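Local atomic coordinates of Udp-n-acetylglucosamine pyrophosphorylase (PDB entry 4BQH), a protein that probably catalyses the joining of UTP and N-acetyl-alpha-D-glucosamine 1-phosphate into UDP-N-acetyl-alpha-D-glucosamine with release of diphosphate. Residues 240-245 and 368-373; 260-263 and 269-272; 363-368 and 411-416. All coordinates share one frame; numbering follows the deposited sequence. Where two conformers were deposited one is given.

Contact 1: 240-245 and 368-373. With 9VU ((3S)-3-[2-(1,3-benzodioxol-5-yl)-2-oxidanylidene-ethyl]-4-bromanyl-5-methyl-3-oxidanyl-1H-indol-2-one), chain C.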
loop_
_atom_site.group_PDB
_atom_site.type_symbol
_atom_site.label_atom_id
_atom_site.label_comp_id
_atom_site.label_asym_id
_atom_site.label_seq_id
_atom_site.Cartn_x
_atom_site.Cartn_y
_atom_site.Cartn_z
ATOM N N ALA A 240 -5.236 1.885 9.900
ATOM C CA ALA A 240 -6.387 2.799 9.672
ATOM C C ALA A 240 -7.356 2.367 8.557
ATOM O O ALA A 240 -8.485 2.886 8.485
ATOM C CB ALA A 240 -5.905 4.236 9.408
ATOM N N VAL A 241 -6.915 1.454 7.686
ATOM C CA VAL A 241 -7.733 1.022 6.547
ATOM C C VAL A 241 -9.074 0.486 7.003
ATOM O O VAL A 241 -10.084 0.732 6.354
ATOM C CB VAL A 241 -7.064 -0.031 5.597
ATOM C CG1 VAL A 241 -5.860 0.569 4.884
ATOM C CG2 VAL A 241 -6.673 -1.321 6.312
ATOM N N PHE A 242 -9.085 -0.254 8.115
ATOM C CA PHE A 242 -10.322 -0.952 8.493
ATOM C C PHE A 242 -11.442 0.002 8.887
ATOM O O PHE A 242 -12.574 -0.114 8.392
ATOM C CB PHE A 242 -10.044 -1.995 9.577
ATOM C CG PHE A 242 -9.035 -3.006 9.164
ATOM C CD1 PHE A 242 -9.343 -3.959 8.170
ATOM C CD2 PHE A 242 -7.781 -3.022 9.741
ATOM C CE1 PHE A 242 -8.405 -4.883 7.771
ATOM C CE2 PHE A 242 -6.835 -3.958 9.351
ATOM C CZ PHE A 242 -7.152 -4.891 8.364
ATOM N N ALA A 243 -11.114 0.961 9.746
ATOM C CA ALA A 243 -12.044 2.022 10.140
ATOM C C ALA A 243 -12.447 2.879 8.948
ATOM O O ALA A 243 -13.630 3.245 8.796
ATOM C CB ALA A 243 -11.408 2.882 11.235
ATOM N N ALA A 244 -11.483 3.180 8.084
ATOM C CA ALA A 244 -11.761 4.013 6.931
ATOM C C ALA A 244 -12.754 3.344 5.966
ATOM O O ALA A 244 -13.664 4.010 5.490
ATOM C CB ALA A 244 -10.467 4.426 6.236
ATOM N N LEU A 245 -12.588 2.043 5.715
ATOM C CA LEU A 245 -13.508 1.294 4.861
ATOM C C LEU A 245 -14.875 1.120 5.524
ATOM O O LEU A 245 -15.847 0.860 4.841
ATOM C CB LEU A 245 -12.917 -0.078 4.510
ATOM C CG LEU A 245 -11.779 -0.062 3.494
ATOM C CD1 LEU A 245 -11.082 -1.421 3.536
ATOM C CD2 LEU A 245 -12.251 0.257 2.066
ATOM N N SER A 368 -13.738 -7.290 6.165
ATOM C CA SER A 368 -14.934 -7.192 7.010
ATOM C C SER A 368 -14.708 -7.700 8.432
ATOM O O SER A 368 -15.062 -7.045 9.411
ATOM C CB SER A 368 -16.076 -7.996 6.378
ATOM O OG SER A 368 -16.422 -7.461 5.115
ATOM N N LEU A 369 -14.146 -8.892 8.554
ATOM C CA LEU A 369 -14.025 -9.513 9.863
ATOM C C LEU A 369 -12.989 -8.757 10.681
ATOM O O LEU A 369 -13.161 -8.592 11.891
ATOM C CB LEU A 369 -13.601 -10.991 9.720
ATOM C CG LEU A 369 -13.496 -11.818 11.021
ATOM C CD1 LEU A 369 -13.874 -13.270 10.750
ATOM C CD2 LEU A 369 -12.076 -11.823 11.549
ATOM N N ALA A 370 -11.894 -8.362 10.032
ATOM C CA ALA A 370 -10.810 -7.664 10.719
ATOM C C ALA A 370 -11.344 -6.361 11.255
ATOM O O ALA A 370 -11.022 -5.978 12.392
ATOM C CB ALA A 370 -9.624 -7.401 9.786
ATOM N N ALA A 371 -12.154 -5.673 10.454
ATOM C CA ALA A 371 -12.742 -4.404 10.937
ATOM C C ALA A 371 -13.611 -4.616 12.174
ATOM O O ALA A 371 -13.470 -3.876 13.159
ATOM C CB ALA A 371 -13.506 -3.688 9.838
ATOM N N GLU A 372 -14.448 -5.655 12.145
ATOM C CA GLU A 372 -15.291 -5.997 13.304
ATOM C C GLU A 372 -14.424 -6.279 14.528
ATOM O O GLU A 372 -14.663 -5.717 15.603
ATOM C CB GLU A 372 -16.206 -7.185 12.984
ATOM C CG GLU A 372 -17.495 -7.198 13.807
ATOM C CD GLU A 372 -18.663 -7.868 13.073
ATOM O OE1 GLU A 372 -18.619 -9.098 12.939
ATOM O OE2 GLU A 372 -19.625 -7.162 12.645
ATOM N N ARG A 373 -13.401 -7.121 14.370
ATOM C CA ARG A 373 -12.506 -7.417 15.502
ATOM C C ARG A 373 -11.775 -6.184 15.987
ATOM O O ARG A 373 -11.536 -6.024 17.184
ATOM C CB ARG A 373 -11.465 -8.467 15.144
ATOM C CG ARG A 373 -12.031 -9.856 14.879
ATOM C CD ARG A 373 -12.614 -10.568 16.124
ATOM N NE ARG A 373 -13.147 -11.811 15.607
ATOM C CZ ARG A 373 -14.349 -11.960 15.053
ATOM N NH1 ARG A 373 -15.248 -10.973 15.057
ATOM N NH2 ARG A 373 -14.669 -13.134 14.536
HETATM O OAN 9VU C . -12.206 4.133 17.483
HETATM C CAH 9VU C . -12.604 3.462 16.511
HETATM N NAG 9VU C . -13.749 3.695 15.863
HETATM C CAC 9VU C . -13.894 2.762 14.883
HETATM C CAB 9VU C . -14.901 2.612 14.016
HETATM C CAA 9VU C . -14.940 1.577 13.068
HETATM C CAF 9VU C . -13.876 0.667 13.058
HETATM C CAJ 9VU C . -13.871 -0.412 12.110
HETATM C CAE 9VU C . -12.837 0.867 13.994
HETATM BR BRA 9VU C . -11.381 -0.350 13.904
HETATM C CAD 9VU C . -12.844 1.895 14.889
HETATM C CAI 9VU C . -11.968 2.320 15.950
HETATM O OAL 9VU C . -11.944 1.334 16.985
HETATM C CAM 9VU C . -10.477 2.511 15.563
HETATM C CAO 9VU C . -10.233 3.689 14.596
HETATM O OAP 9VU C . -11.179 4.458 14.368
HETATM C CAQ 9VU C . -8.922 3.858 14.061
HETATM C CAV 9VU C . -7.948 2.858 14.113
HETATM C CAU 9VU C . -6.714 3.046 13.611
HETATM O OAY 9VU C . -5.666 2.172 13.573
HETATM C CAX 9VU C . -4.517 3.024 13.313
HETATM O OAW 9VU C . -5.076 4.118 12.576
HETATM C CAT 9VU C . -6.371 4.188 13.016
HETATM C CAS 9VU C . -7.258 5.191 12.913
HETATM C CAR 9VU C . -8.549 5.046 13.420
#
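Phe242 and the alanine pair Ala370 and Ala371 meet where helix 241-246 packs against helix 364-374, an apolar helix-helix contact in the alpha/beta domain of a GT-A-type nucleotidyltransferase. The packing is tight on the protein side. The methyl carbon CB of Ala370 stands over one face of the Phe242 ring in a CH-pi contact, 3.9 Å from the ring centroid and 30° off the normal. It is displaced from the centre toward CE1 of Phe242, its closest ring atom at 3.4 Å. Val241 CG2 lies across the opposite face of the ring, 3.8 Å above its plane, so the phenyl group is sandwiched between a valine branch of its own helix and an alanine methyl of the neighbouring one. With CG set beside the backbone N (chi1 -58°), the ring leans out over Ala370, while CB of Phe242 meets CB of Ala371 at 3.9 Å. Small side chains on helix 364-374 let the backbones close in to 4.9 Å between CA of Phe242 and CA of Ala371. Met367, Met374, Leu403 and Leu406 add further apolar contacts to Phe242, and no hydrogen bond joins the two segments.

The other side of helix 241-246 faces not protein but the bound allosteric inhibitor, and is less enclosed there, Ala243 being partly exposed. Ala243 and Ala240 present their methyl groups to it: CB of Ala240 approaches the dioxole oxygen OAW to 3.3 Å, and CB of Ala243 lies near the ketone oxygen OAP. Where the two helices come together, the indolone methyl carbon CAJ rests near two backbone carbonyl oxygens, 3.6 Å from O of Ala371 and 3.9 Å from O of Phe242.

Contact 2: 260-263 and 269-272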
loop_
_atom_site.group_PDB
_atom_site.type_symbol
_atom_site.label_atom_id
_atom_site.label_comp_id
_atom_site.label_asym_id
_atom_site.label_seq_id
_atom_site.Cartn_x
_atom_site.Cartn_y
_atom_site.Cartn_z
ATOM N N VAL A 260 -30.326 4.446 2.641
ATOM C CA VAL A 260 -29.553 4.693 3.863
ATOM C C VAL A 260 -28.044 4.527 3.591
ATOM O O VAL A 260 -27.644 3.711 2.762
ATOM C CB VAL A 260 -29.993 3.795 5.049
ATOM C CG1 VAL A 260 -31.429 4.115 5.457
ATOM C CG2 VAL A 260 -29.835 2.313 4.722
ATOM N N LYS A 261 -27.225 5.305 4.298
ATOM C CA LYS A 261 -25.774 5.297 4.087
ATOM C C LYS A 261 -25.187 3.932 4.411
ATOM O O LYS A 261 -25.552 3.330 5.415
ATOM C CB LYS A 261 -25.100 6.342 4.973
ATOM C CG LYS A 261 -25.394 7.784 4.584
ATOM C CD LYS A 261 -24.603 8.733 5.465
ATOM C CE LYS A 261 -24.332 10.052 4.758
ATOM N NZ LYS A 261 -23.770 11.045 5.714
ATOM N N GLU A 262 -24.282 3.465 3.550
ATOM C CA GLU A 262 -23.494 2.251 3.787
ATOM C C GLU A 262 -21.995 2.567 3.657
ATOM O O GLU A 262 -21.606 3.609 3.109
ATOM C CB GLU A 262 -23.855 1.148 2.787
ATOM C CG GLU A 262 -25.321 0.710 2.795
ATOM C CD GLU A 262 -25.673 -0.138 1.585
ATOM O OE1 GLU A 262 -24.856 -0.222 0.633
ATOM O OE2 GLU A 262 -26.780 -0.727 1.578
ATOM N N SER A 263 -21.170 1.642 4.134
ATOM C CA SER A 263 -19.711 1.808 4.054
ATOM C C SER A 263 -19.150 1.521 2.664
ATOM O O SER A 263 -19.799 0.881 1.828
ATOM C CB SER A 263 -19.026 0.901 5.072
ATOM O OG SER A 263 -19.290 -0.464 4.785
ATOM N N ARG A 269 -18.685 -4.915 -1.661
ATOM C CA ARG A 269 -19.342 -6.226 -1.669
ATOM C C ARG A 269 -20.421 -6.256 -2.761
ATOM O O ARG A 269 -20.510 -7.216 -3.522
ATOM C CB ARG A 269 -19.960 -6.523 -0.305
ATOM C CG ARG A 269 -20.621 -7.894 -0.219
ATOM C CD ARG A 269 -21.165 -8.144 1.179
ATOM N NE ARG A 269 -20.116 -8.059 2.198
ATOM C CZ ARG A 269 -20.061 -7.138 3.161
ATOM N NH1 ARG A 269 -21.005 -6.202 3.268
ATOM N NH2 ARG A 269 -19.066 -7.160 4.034
ATOM N N LYS A 270 -21.210 -5.187 -2.834
ATOM C CA LYS A 270 -22.255 -5.070 -3.874
ATOM C C LYS A 270 -21.694 -5.057 -5.291
ATOM O O LYS A 270 -22.338 -5.566 -6.204
ATOM C CB LYS A 270 -23.121 -3.832 -3.641
ATOM C CG LYS A 270 -24.124 -4.012 -2.520
ATOM C CD LYS A 270 -24.883 -2.723 -2.238
ATOM C CE LYS A 270 -25.920 -2.949 -1.143
ATOM N NZ LYS A 270 -27.023 -1.941 -1.167
ATOM N N LEU A 271 -20.500 -4.492 -5.474
ATOM C CA LEU A 271 -19.797 -4.520 -6.762
ATOM C C LEU A 271 -19.149 -5.857 -7.101
ATOM O O LEU A 271 -18.629 -6.015 -8.190
ATOM C CB LEU A 271 -18.732 -3.419 -6.839
ATOM C CG LEU A 271 -19.232 -1.976 -6.948
ATOM C CD1 LEU A 271 -18.092 -0.998 -6.678
ATOM C CD2 LEU A 271 -19.848 -1.725 -8.325
ATOM N N GLY A 272 -19.183 -6.816 -6.190
ATOM C CA GLY A 272 -18.631 -8.158 -6.454
ATOM C C GLY A 272 -17.127 -8.275 -6.247
ATOM O O GLY A 272 -16.498 -9.230 -6.719
#
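Glu262 and Lys270 make the whole of this surface contact through a salt bridge. The two extended side chains cross at about a right angle, and the ammonium nitrogen NZ of Lys270 meets both carboxylate oxygens unequally: it gives a bond of 3.0 Å to OE2 of Glu262, on the syn lone pair, and a weak one of 3.3 Å to OE1 of Glu262. CE of Lys270 comes close behind the ammonium group, 3.4 Å from OE1 of Glu262. In both residues CG sits beside the backbone N, and from there the straight chains span a gap of 10.7 Å between CA of Glu262 and CA of Lys270.

Capping interactions mark both ends of the intervening helix. Ser263 is its N-cap and binds a backbone N with its side chain, while its own N bonds to the side chain of Gln266, as in a capping box. At the other end Gly272, with positive phi, closes a Schellman motif in which its N bonds to O of Arg269.

The salt bridge runs along helix 264-270, from strand 262-263, paired antiparallel with strand 248-249, to Lys270 in the helix's last turn, before strand 275-280 of the large mixed sheet.

Contact 3: 363-368 and 411-416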
loop_
_atom_site.group_PDB
_atom_site.type_symbol
_atom_site.label_atom_id
_atom_site.label_comp_id
_atom_site.label_asym_id
_atom_site.label_seq_id
_atom_site.Cartn_x
_atom_site.Cartn_y
_atom_site.Cartn_z
ATOM N N SER A 363 -8.797 -10.906 1.309
ATOM C CA SER A 363 -10.174 -11.140 0.879
ATOM C C SER A 363 -11.089 -10.042 1.434
ATOM O O SER A 363 -10.822 -9.433 2.483
ATOM C CB SER A 363 -10.684 -12.506 1.364
ATOM O OG SER A 363 -10.836 -12.516 2.776
ATOM N N LEU A 364 -12.200 -9.817 0.764
ATOM C CA LEU A 364 -13.169 -8.873 1.300
ATOM C C LEU A 364 -13.759 -9.389 2.619
ATOM O O LEU A 364 -14.008 -8.609 3.533
ATOM C CB LEU A 364 -14.275 -8.563 0.277
ATOM C CG LEU A 364 -14.996 -7.242 0.607
ATOM C CD1 LEU A 364 -14.106 -6.025 0.373
ATOM C CD2 LEU A 364 -16.259 -7.092 -0.229
ATOM N N HIS A 365 -13.935 -10.700 2.736
ATOM C CA HIS A 365 -14.335 -11.301 4.013
ATOM C C HIS A 365 -13.368 -10.947 5.118
ATOM O O HIS A 365 -13.805 -10.558 6.218
ATOM C CB HIS A 365 -14.431 -12.827 3.912
ATOM C CG HIS A 365 -15.092 -13.483 5.116
ATOM N ND1 HIS A 365 -15.302 -14.808 5.190
ATOM C CD2 HIS A 365 -15.634 -12.939 6.280
ATOM C CE1 HIS A 365 -15.907 -15.108 6.361
ATOM N NE2 HIS A 365 -16.100 -13.975 7.030
ATOM N N PHE A 366 -12.058 -11.079 4.853
ATOM C CA PHE A 366 -11.075 -10.671 5.874
ATOM C C PHE A 366 -11.197 -9.187 6.214
ATOM O O PHE A 366 -11.128 -8.819 7.392
ATOM C CB PHE A 366 -9.619 -11.009 5.485
ATOM C CG PHE A 366 -8.620 -10.545 6.511
ATOM C CD1 PHE A 366 -8.452 -11.251 7.692
ATOM C CD2 PHE A 366 -7.912 -9.350 6.343
ATOM C CE1 PHE A 366 -7.575 -10.789 8.674
ATOM C CE2 PHE A 366 -7.007 -8.920 7.318
ATOM C CZ PHE A 366 -6.840 -9.647 8.474
ATOM N N MET A 367 -11.330 -8.331 5.196
ATOM C CA MET A 367 -11.440 -6.895 5.490
ATOM C C MET A 367 -12.617 -6.623 6.428
ATOM O O MET A 367 -12.522 -5.797 7.343
ATOM C CB MET A 367 -11.548 -6.082 4.207
ATOM C CG MET A 367 -10.334 -6.230 3.285
ATOM S SD MET A 367 -8.742 -5.863 4.038
ATOM C CE MET A 367 -8.877 -4.078 4.257
ATOM N N SER A 368 -13.738 -7.290 6.165
ATOM C CA SER A 368 -14.934 -7.192 7.010
ATOM C C SER A 368 -14.708 -7.700 8.432
ATOM O O SER A 368 -15.062 -7.045 9.411
ATOM C CB SER A 368 -16.076 -7.996 6.378
ATOM O OG SER A 368 -16.422 -7.461 5.115
ATOM N N ASP A 411 -7.750 -16.866 10.331
ATOM C CA ASP A 411 -8.435 -18.149 10.153
ATOM C C ASP A 411 -9.864 -18.161 10.673
ATOM O O ASP A 411 -10.619 -19.113 10.422
ATOM C CB ASP A 411 -7.589 -19.286 10.732
ATOM C CG ASP A 411 -6.343 -19.530 9.891
ATOM O OD1 ASP A 411 -6.467 -19.586 8.652
ATOM O OD2 ASP A 411 -5.249 -19.659 10.457
ATOM N N GLU A 412 -10.247 -17.097 11.375
ATOM C CA GLU A 412 -11.639 -16.949 11.820
ATOM C C GLU A 412 -12.597 -16.724 10.652
ATOM O O GLU A 412 -13.813 -16.803 10.819
ATOM C CB GLU A 412 -11.740 -15.814 12.836
ATOM C CG GLU A 412 -10.899 -16.116 14.063
ATOM C CD GLU A 412 -10.985 -15.048 15.111
ATOM O OE1 GLU A 412 -11.798 -14.125 14.957
ATOM O OE2 GLU A 412 -10.236 -15.139 16.102
ATOM N N CYS A 413 -12.044 -16.481 9.460
ATOM C CA CYS A 413 -12.854 -16.292 8.269
ATOM C C CYS A 413 -13.421 -17.603 7.724
ATOM O O CYS A 413 -14.328 -17.576 6.896
ATOM C CB CYS A 413 -12.025 -15.631 7.155
ATOM S SG CYS A 413 -11.475 -13.954 7.563
ATOM N N ASP A 414 -12.837 -18.731 8.116
ATOM C CA ASP A 414 -13.303 -20.032 7.608
ATOM C C ASP A 414 -13.960 -20.853 8.720
ATOM O O ASP A 414 -13.491 -20.854 9.849
ATOM C CB ASP A 414 -12.160 -20.828 6.962
ATOM C CG ASP A 414 -11.606 -20.160 5.706
ATOM O OD1 ASP A 414 -12.399 -19.674 4.880
ATOM O OD2 ASP A 414 -10.360 -20.127 5.567
ATOM N N HIS A 415 -15.049 -21.545 8.382
ATOM C CA HIS A 415 -15.763 -22.394 9.339
ATOM C C HIS A 415 -15.964 -23.767 8.762
ATOM O O HIS A 415 -16.849 -23.952 7.941
ATOM C CB HIS A 415 -17.104 -21.761 9.680
ATOM C CG HIS A 415 -16.983 -20.313 10.021
ATOM N ND1 HIS A 415 -16.616 -19.898 11.242
ATOM C CD2 HIS A 415 -17.077 -19.181 9.227
ATOM C CE1 HIS A 415 -16.521 -18.557 11.244
ATOM N NE2 HIS A 415 -16.805 -18.119 10.012
ATOM N N PRO A 416 -15.124 -24.751 9.155
ATOM C CA PRO A 416 -13.987 -24.667 10.073
ATOM C C PRO A 416 -12.742 -24.079 9.381
ATOM O O PRO A 416 -12.695 -24.027 8.138
ATOM C CB PRO A 416 -13.735 -26.134 10.428
ATOM C CG PRO A 416 -14.069 -26.851 9.161
ATOM C CD PRO A 416 -15.278 -26.121 8.621
#
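Cys413 brings its sulfur up to two aromatic side chains at once, over the face of the His365 ring and at the edge of the Phe366 ring. SG of Cys413 lies 4.4 Å from the centroid of the His365 ring, only 9° off its normal, whereas it is 5.4 Å from the centroid of the Phe366 ring and close to that ring's plane. CB of Cys413 adds a CH-pi contact to the same imidazole face. The sulfur also settles on the helix backbone, 3.7 Å from CA of Phe366.

Both rings leave consecutive helical positions with CG anti to the backbone N (chi1 -169° for His365 and 178° for Phe366), and the sulfur meets one broadside and the other edge-on. The imidazole further reaches the cysteine backbone, CE1 of His365 coming within 3.0 Å of O of Cys413, although no hydrogen bond crosses between the segments.

Polar bonds hold the start of the helix. OG of Ser363 accepts from N of Phe366 at 2.8 Å, capping the helix, and is also bonded to His303, whose other ring nitrogen bonds to Asp414. His303 therefore links the two segments from outside. The whole is a beta-alpha junction, where strand 359-363 of the central sheet runs straight into an N-capped helix 364-374 and the 3-10 turn 411-413 covers its first turn.

Overall arrangement
The three contacts lie on the same side of the chain's centre. Helix 364-374 is common to contacts 1 and 3, whose centres are about 12 Å apart: its first turn meets 411-416, the following turns meet 240-245, and Ser368 belongs to both. The salt bridge between Arg373 and Glu412 ties them further. Contact 2, about 14 Å from contact 1 and 18 Å from contact 3, closes within the sequence that contact 1 spans, and Arg269 makes a weak hydrogen bond to Ser368. Contacts 1 and 3 alternate along the chain, and contact 2 closes before contact 3 opens; through helix 364-374 the inhibitor pocket and the loop before strand 423-427 are connected within one GT-A-type domain.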